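Local coordinates for triphenylmethane reductase (Citrobacter sp., PDB 2JL1), which binds NADP and probably uses the reduced cofactor to decolourise triphenylmethane dyes, at residues Ala103-Ala108 and Leu138-Tyr143; Lys194-Val199 and Ser264-Lys269. One frame throughout, in Å; residues are numbered along the deposited sequence.

In the fold
Both contacts build on the parallel sheet of a Rossmann-type fold. Interaction 1 pairs its strands 101-107 and 135-140; interaction 2 sets the start of helix 266-271 against strand 194-198, an outermost strand within this chain. Their centres lie about 10 Å apart, and R139 joins them: its N is 2.8 Å from Y196 O and its O 2.8 Å from L198 N, both probable hydrogen bonds. Interaction 1 supplies A141 and Y143 to the NADP site directly. Interaction 2 lies one strand further along the sheet: the V199 side chain approaches that of A141 to about 4 Å but stays about 9 Å from the cofactor.

Interaction 1 (Ala103-Ala108 and Leu138-Tyr143); sequences AYTGYA and LRNALY. With NAP (NADP nicotinamide-adenine-dinucleotide phosphate), chain B; GOL (glycerol), chain F.
The Y107 ring meets L142 obliquely, its CE1 lying 3.8 Å from the methyl CD2; a glycerol is modelled over one face of the same ring, too close for its exact position to be trusted. The ring reaches L142 because CG stands opposite the backbone N (chi1 180°), and its hydroxyl is bonded to E259. The second flat group, the Y143 ring, carries the nicotinamide carboxamide on one face, with C7N of NADP 3.7 Å above the plane and over the ring centre. The rings sit at and just beyond the carboxyl ends of two adjacent parallel strands of the Rossmann-type sheet, joined through helix 117-130 in a beta-alpha-beta unit.

The strand segments diverge by 40° yet keep parallel pairing. L138 N donates to Y104 O, and G106 N donates to L138 O at 2.9 Å. The next bond, N140 N to G106 O, is weak; pairing then tightens as A108 N reaches N140 O at 3.0 Å with an N-H...O angle of 161°.

T105, Y107, L138 and N140 share one face of the sheet. There the N140 amide crosses the T105 side chain, N140 ND2 lying 3.9 Å from T105 CB, while T105 OG1 is bonded to S74 N, the backbone of a residue that binds NADP. R139 leaves by the other face. Its CD passes 3.7 Å from Y107 O, and its extended chain carries the guanidinium to salt bridges with E125 and E111.

Beyond N140 the chain turns its backbone to the cofactor. A141 O accepts from the carboxamide nitrogen N7N, and Y143 N donates to O7N, two bonds that fix the rotation of the amide. Y143 adds a third anchor, OH to O5D of NADP at 2.9 Å.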
loop_
_atom_site.group_PDB
_atom_site.type_symbol
_atom_site.label_atom_id
_atom_site.label_comp_id
_atom_site.label_asym_id
_atom_site.label_seq_id
_atom_site.Cartn_x
_atom_site.Cartn_y
_atom_site.Cartn_z
ATOM N N ALA A 103 15.862 -3.854 1.132
ATOM C CA ALA A 103 15.773 -3.268 -0.221
ATOM C C ALA A 103 14.652 -3.974 -0.973
ATOM O O ALA A 103 14.556 -5.204 -0.898
ATOM C CB ALA A 103 17.089 -3.440 -0.988
ATOM N N TYR A 104 13.854 -3.209 -1.724
ATOM C CA TYR A 104 12.700 -3.727 -2.442
ATOM C C TYR A 104 12.716 -3.259 -3.923
ATOM O O TYR A 104 12.879 -2.071 -4.204
ATOM C CB TYR A 104 11.391 -3.285 -1.751
ATOM C CG TYR A 104 10.154 -3.647 -2.565
ATOM C CD1 TYR A 104 9.821 -4.988 -2.818
ATOM C CD2 TYR A 104 9.368 -2.656 -3.139
ATOM C CE1 TYR A 104 8.712 -5.326 -3.596
ATOM C CE2 TYR A 104 8.252 -2.986 -3.929
ATOM C CZ TYR A 104 7.946 -4.311 -4.153
ATOM O OH TYR A 104 6.873 -4.624 -4.929
ATOM N N THR A 105 12.560 -4.202 -4.853
ATOM C CA THR A 105 12.496 -3.898 -6.280
ATOM C C THR A 105 11.083 -3.447 -6.646
ATOM O O THR A 105 10.174 -4.284 -6.882
ATOM C CB THR A 105 12.879 -5.117 -7.166
ATOM O OG1 THR A 105 12.001 -6.201 -6.885
ATOM C CG2 THR A 105 14.337 -5.536 -6.905
ATOM N N GLY A 106 10.920 -2.131 -6.710
ATOM C CA GLY A 106 9.635 -1.489 -7.013
ATOM C C GLY A 106 9.597 -1.106 -8.477
ATOM O O GLY A 106 10.170 -1.792 -9.319
ATOM N N TYR A 107 8.897 -0.030 -8.783
ATOM C CA TYR A 107 8.663 0.356 -10.172
ATOM C C TYR A 107 8.819 1.873 -10.223
ATOM O O TYR A 107 8.239 2.583 -9.397
ATOM C CB TYR A 107 7.279 -0.128 -10.609
ATOM C CG TYR A 107 6.886 0.207 -12.027
ATOM C CD1 TYR A 107 7.670 -0.223 -13.110
ATOM C CD2 TYR A 107 5.723 0.931 -12.292
ATOM C CE1 TYR A 107 7.317 0.079 -14.442
ATOM C CE2 TYR A 107 5.349 1.241 -13.626
ATOM C CZ TYR A 107 6.158 0.802 -14.693
ATOM O OH TYR A 107 5.822 1.097 -16.009
ATOM N N ALA A 108 9.666 2.349 -11.140
ATOM C CA ALA A 108 10.022 3.757 -11.231
ATOM C C ALA A 108 8.798 4.579 -11.547
ATOM O O ALA A 108 7.926 4.164 -12.334
ATOM C CB ALA A 108 11.090 3.974 -12.299
ATOM N N LEU A 138 14.341 0.409 -4.652
ATOM C CA LEU A 138 15.035 0.305 -5.905
ATOM C C LEU A 138 13.934 0.275 -6.949
ATOM O O LEU A 138 13.393 -0.791 -7.288
ATOM C CB LEU A 138 15.850 -1.011 -5.931
ATOM C CG LEU A 138 16.968 -1.152 -4.884
ATOM C CD1 LEU A 138 17.451 -2.626 -4.739
ATOM C CD2 LEU A 138 18.139 -0.222 -5.193
ATOM N N ARG A 139 13.536 1.449 -7.420
ATOM C CA ARG A 139 12.364 1.525 -8.292
ATOM C C ARG A 139 12.791 1.283 -9.732
ATOM O O ARG A 139 13.264 2.192 -10.406
ATOM C CB ARG A 139 11.682 2.887 -8.149
ATOM C CG ARG A 139 10.996 3.110 -6.812
ATOM C CD ARG A 139 10.217 4.398 -6.875
ATOM N NE ARG A 139 9.143 4.443 -5.885
ATOM C CZ ARG A 139 8.159 5.347 -5.923
ATOM N NH1 ARG A 139 8.143 6.272 -6.885
ATOM N NH2 ARG A 139 7.189 5.334 -5.016
ATOM N N ASN A 140 12.656 0.041 -10.190
ATOM C CA ASN A 140 13.230 -0.359 -11.473
ATOM C C ASN A 140 12.381 0.107 -12.649
ATOM O O ASN A 140 11.165 0.128 -12.559
ATOM C CB ASN A 140 13.418 -1.878 -11.536
ATOM C CG ASN A 140 14.543 -2.369 -10.637
ATOM O OD1 ASN A 140 15.373 -1.583 -10.157
ATOM N ND2 ASN A 140 14.551 -3.664 -10.372
ATOM N N ALA A 141 13.051 0.453 -13.753
ATOM C CA ALA A 141 12.408 0.612 -15.047
ATOM C C ALA A 141 11.923 -0.739 -15.593
ATOM O O ALA A 141 12.331 -1.809 -15.121
ATOM C CB ALA A 141 13.417 1.207 -16.047
ATOM N N LEU A 142 11.060 -0.683 -16.607
ATOM C CA LEU A 142 10.839 -1.846 -17.450
ATOM C C LEU A 142 12.184 -2.394 -17.945
ATOM O O LEU A 142 13.119 -1.623 -18.157
ATOM C CB LEU A 142 9.966 -1.469 -18.640
ATOM C CG LEU A 142 8.577 -0.898 -18.321
ATOM C CD1 LEU A 142 7.930 -0.422 -19.649
ATOM C CD2 LEU A 142 7.706 -1.983 -17.618
ATOM N N TYR A 143 12.279 -3.719 -18.106
ATOM C CA TYR A 143 13.491 -4.364 -18.617
ATOM C C TYR A 143 13.660 -4.171 -20.117
ATOM O O TYR A 143 12.762 -4.478 -20.875
ATOM C CB TYR A 143 13.490 -5.872 -18.325
ATOM C CG TYR A 143 13.348 -6.262 -16.867
ATOM C CD1 TYR A 143 13.941 -5.507 -15.867
ATOM C CD2 TYR A 143 12.660 -7.424 -16.501
ATOM C CE1 TYR A 143 13.818 -5.867 -14.497
ATOM C CE2 TYR A 143 12.533 -7.800 -15.153
ATOM C CZ TYR A 143 13.129 -7.019 -14.166
ATOM O OH TYR A 143 13.037 -7.377 -12.853
HETATM P PA NAP B . 11.484 -14.111 -13.000
HETATM O O1A NAP B . 10.185 -14.496 -13.616
HETATM O O2A NAP B . 12.685 -14.631 -13.686
HETATM O O5B NAP B . 11.540 -14.521 -11.460
HETATM C C5B NAP B . 10.443 -14.441 -10.576
HETATM C C4B NAP B . 10.938 -15.102 -9.299
HETATM O O4B NAP B . 9.923 -15.104 -8.303
HETATM C C3B NAP B . 11.300 -16.555 -9.605
HETATM O O3B NAP B . 12.546 -16.858 -9.033
HETATM C C2B NAP B . 10.232 -17.350 -8.909
HETATM O O2B NAP B . 10.757 -18.520 -8.366
HETATM C C1B NAP B . 9.852 -16.415 -7.779
HETATM N N9A NAP B . 8.538 -16.795 -7.245
HETATM C C8A NAP B . 7.365 -16.976 -7.926
HETATM N N7A NAP B . 6.415 -17.330 -7.029
HETATM C C5A NAP B . 6.979 -17.398 -5.800
HETATM C C6A NAP B . 6.472 -17.720 -4.541
HETATM N N6A NAP B . 5.193 -18.050 -4.379
HETATM N N1A NAP B . 7.315 -17.693 -3.454
HETATM C C2A NAP B . 8.645 -17.366 -3.610
HETATM N N3A NAP B . 9.142 -17.042 -4.851
HETATM C C4A NAP B . 8.316 -17.066 -5.928
HETATM O O3 NAP B . 11.520 -12.486 -12.959
HETATM P PN NAP B . 12.731 -11.459 -13.226
HETATM O O1N NAP B . 13.873 -11.928 -12.423
HETATM O O2N NAP B . 12.887 -11.265 -14.694
HETATM O O5D NAP B . 12.170 -10.090 -12.510
HETATM C C5D NAP B . 12.016 -10.040 -11.098
HETATM C C4D NAP B . 10.706 -9.396 -10.630
HETATM O O4D NAP B . 10.565 -8.125 -11.240
HETATM C C3D NAP B . 9.468 -10.198 -11.040
HETATM O O3D NAP B . 9.028 -11.126 -10.081
HETATM C C2D NAP B . 8.410 -9.146 -11.314
HETATM O O2D NAP B . 7.634 -8.796 -10.187
HETATM C C1D NAP B . 9.231 -7.929 -11.684
HETATM N N1N NAP B . 9.125 -7.730 -13.139
HETATM C C2N NAP B . 9.577 -6.547 -13.632
HETATM C C3N NAP B . 9.468 -6.275 -14.965
HETATM C C7N NAP B . 9.935 -4.991 -15.503
HETATM O O7N NAP B . 9.901 -4.850 -16.921
HETATM N N7N NAP B . 10.310 -4.052 -14.626
HETATM C C4N NAP B . 8.980 -7.261 -15.848
HETATM C C5N NAP B . 8.616 -8.488 -15.350
HETATM C C6N NAP B . 8.640 -8.699 -13.967
HETATM P P2B NAP B . 10.689 -19.930 -9.149
HETATM O O1X NAP B . 12.024 -20.123 -9.842
HETATM O O2X NAP B . 9.577 -19.964 -10.185
HETATM O O3X NAP B . 10.453 -20.970 -8.073
HETATM C C1 GOL F . 8.752 2.629 -16.822
HETATM O O1 GOL F . 10.039 2.072 -17.060
HETATM C C2 GOL F . 8.731 3.517 -15.559
HETATM O O2 GOL F . 8.990 4.850 -15.876
HETATM C C3 GOL F . 7.338 3.481 -14.922
HETATM O O3 GOL F . 6.779 4.747 -14.635
#

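Interaction 2 (Lys194-Val199 and Ser264-Lys269); sequences KTYNLV and SDDLQK
The carboxylate of D266 crosses the Y196 side chain obliquely, its plane 84° from that of the ring. OD2 lies at the ring edge, near the ring plane and 4.1 Å from Y196 CD1, so the oxygen meets the rim of the aromatic group. This is a helix start docked on strand 194-198, an outermost strand of the chain's parallel Rossmann-type sheet, and D266 is the residue that clasps the strand.

With CG beside its backbone N (chi1 -67°), D266 directs OD2 to the strand backbone. N197 N donates to D266 OD2 at 3.0 Å with an N-H...O angle of 157°, the oxygen receiving it on its anti lone pair, which points away from the other carboxylate oxygen. Water 2 accepts from N197 ND2 and also lies near D266 OD2, at a separation too short for that bond to be relied on; N197 OD1 is held elsewhere, by F109 N. The N197 N-H and a position at the amino end of a helix would probably favour the ionised form of D266.

S264 turns its CB toward the strand, 3.6 Å from N197 O. Its OG accepts from D266 N at 3.0 Å, a capping bond that steadies the turn into the helix and hence the placement of the carboxylate. Beside it, V199 CG2 is only 3.4 Å from S264 N.

The apolar share falls to the leucines. L198 CD2 touches L267, 4.1 Å from its CB, and both side chains also touch A181 of helix 175-186. L267 CB rests 3.7 Å from V199 O.

A water bridges the two backbones: water 1 accepts from V199 N and from L267 N, 2.9 Å from the latter.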
loop_
_atom_site.group_PDB
_atom_site.type_symbol
_atom_site.label_atom_id
_atom_site.label_comp_id
_atom_site.label_asym_id
_atom_site.label_seq_id
_atom_site.Cartn_x
_atom_site.Cartn_y
_atom_site.Cartn_z
ATOM N N LYS A 194 16.131 5.617 1.411
ATOM C CA LYS A 194 16.203 6.321 0.112
ATOM C C LYS A 194 15.373 5.614 -0.933
ATOM O O LYS A 194 15.212 4.394 -0.872
ATOM C CB LYS A 194 17.653 6.357 -0.391
ATOM C CG LYS A 194 18.630 7.003 0.549
ATOM C CD LYS A 194 18.772 8.465 0.285
ATOM C CE LYS A 194 19.652 9.106 1.336
ATOM N NZ LYS A 194 21.103 8.913 1.024
ATOM N N THR A 195 14.843 6.393 -1.878
ATOM C CA THR A 195 14.135 5.879 -3.041
ATOM C C THR A 195 14.976 6.275 -4.253
ATOM O O THR A 195 15.419 7.427 -4.356
ATOM C CB THR A 195 12.665 6.438 -3.137
ATOM O OG1 THR A 195 11.922 6.061 -1.965
ATOM C CG2 THR A 195 11.929 5.903 -4.359
ATOM N N TYR A 196 15.226 5.311 -5.149
ATOM C CA TYR A 196 15.901 5.580 -6.411
ATOM C C TYR A 196 14.979 5.210 -7.546
ATOM O O TYR A 196 14.346 4.158 -7.505
ATOM C CB TYR A 196 17.216 4.771 -6.524
ATOM C CG TYR A 196 18.210 5.129 -5.468
ATOM C CD1 TYR A 196 18.805 6.391 -5.443
ATOM C CD2 TYR A 196 18.532 4.225 -4.463
ATOM C CE1 TYR A 196 19.723 6.748 -4.418
ATOM C CE2 TYR A 196 19.422 4.557 -3.457
ATOM C CZ TYR A 196 20.017 5.806 -3.439
ATOM O OH TYR A 196 20.901 6.109 -2.439
ATOM N N ASN A 197 14.876 6.070 -8.551
ATOM C CA ASN A 197 14.153 5.706 -9.778
ATOM C C ASN A 197 15.206 5.261 -10.786
ATOM O O ASN A 197 15.921 6.080 -11.335
ATOM C CB ASN A 197 13.277 6.871 -10.278
ATOM C CG ASN A 197 12.101 7.165 -9.356
ATOM O OD1 ASN A 197 11.098 6.421 -9.302
ATOM N ND2 ASN A 197 12.193 8.280 -8.650
ATOM N N LEU A 198 15.329 3.940 -10.960
ATOM C CA LEU A 198 16.416 3.324 -11.705
ATOM C C LEU A 198 16.027 3.112 -13.168
ATOM O O LEU A 198 15.512 2.063 -13.552
ATOM C CB LEU A 198 16.883 2.017 -10.997
ATOM C CG LEU A 198 17.349 2.159 -9.534
ATOM C CD1 LEU A 198 17.612 0.791 -8.854
ATOM C CD2 LEU A 198 18.615 3.065 -9.413
ATOM N N VAL A 199 16.276 4.145 -13.969
ATOM C CA VAL A 199 15.868 4.190 -15.360
ATOM C C VAL A 199 17.015 4.772 -16.200
ATOM O O VAL A 199 18.041 5.260 -15.674
ATOM C CB VAL A 199 14.586 5.060 -15.568
ATOM C CG1 VAL A 199 13.434 4.608 -14.673
ATOM C CG2 VAL A 199 14.878 6.531 -15.322
ATOM N N SER A 264 15.748 9.806 -15.019
ATOM C CA SER A 264 16.448 10.190 -13.812
ATOM C C SER A 264 17.921 9.827 -14.023
ATOM O O SER A 264 18.230 8.918 -14.809
ATOM C CB SER A 264 15.907 9.392 -12.615
ATOM O OG SER A 264 16.718 9.598 -11.459
ATOM N N ASP A 265 18.799 10.521 -13.302
ATOM C CA ASP A 265 20.233 10.198 -13.267
ATOM C C ASP A 265 20.614 9.221 -12.137
ATOM O O ASP A 265 21.787 8.873 -12.008
ATOM C CB ASP A 265 21.073 11.471 -13.110
ATOM C CG ASP A 265 20.947 12.408 -14.295
ATOM O OD1 ASP A 265 20.568 11.943 -15.408
ATOM O OD2 ASP A 265 21.235 13.610 -14.107
ATOM N N ASP A 266 19.632 8.750 -11.369
ATOM C CA ASP A 266 19.913 7.899 -10.189
ATOM C C ASP A 266 20.711 6.665 -10.560
ATOM O O ASP A 266 21.683 6.346 -9.869
ATOM C CB ASP A 266 18.645 7.439 -9.470
ATOM C CG ASP A 266 17.897 8.571 -8.803
ATOM O OD1 ASP A 266 18.420 9.697 -8.712
ATOM O OD2 ASP A 266 16.764 8.331 -8.366
ATOM N N LEU A 267 20.305 5.968 -11.628
ATOM C CA LEU A 267 20.983 4.718 -11.986
ATOM C C LEU A 267 22.420 4.984 -12.427
ATOM O O LEU A 267 23.362 4.371 -11.917
ATOM C CB LEU A 267 20.234 3.914 -13.045
ATOM C CG LEU A 267 20.923 2.631 -13.553
ATOM C CD1 LEU A 267 21.115 1.549 -12.434
ATOM C CD2 LEU A 267 20.113 2.046 -14.666
ATOM N N GLN A 268 22.582 5.906 -13.368
ATOM C CA GLN A 268 23.911 6.267 -13.836
ATOM C C GLN A 268 24.841 6.723 -12.696
ATOM O O GLN A 268 26.029 6.398 -12.694
ATOM C CB GLN A 268 23.793 7.328 -14.921
ATOM C CG GLN A 268 25.110 7.702 -15.556
ATOM C CD GLN A 268 25.089 9.126 -15.986
ATOM O OE1 GLN A 268 25.261 10.032 -15.167
ATOM N NE2 GLN A 268 24.835 9.354 -17.262
ATOM N N LYS A 269 24.308 7.476 -11.737
ATOM C CA LYS A 269 25.092 7.891 -10.565
ATOM C C LYS A 269 25.537 6.719 -9.687
ATOM O O LYS A 269 26.647 6.714 -9.170
ATOM C CB LYS A 269 24.335 8.942 -9.749
ATOM C CG LYS A 269 24.291 10.272 -10.480
ATOM C CD LYS A 269 23.514 11.342 -9.737
ATOM C CE LYS A 269 23.937 12.693 -10.294
ATOM N NZ LYS A 269 22.809 13.661 -10.297
HETATM O O HOH W 1 17.750 6.502 -12.995
HETATM O O HOH W 2 14.691 9.692 -8.094
HETATM O O HOH W 3 20.196 6.861 -14.958
#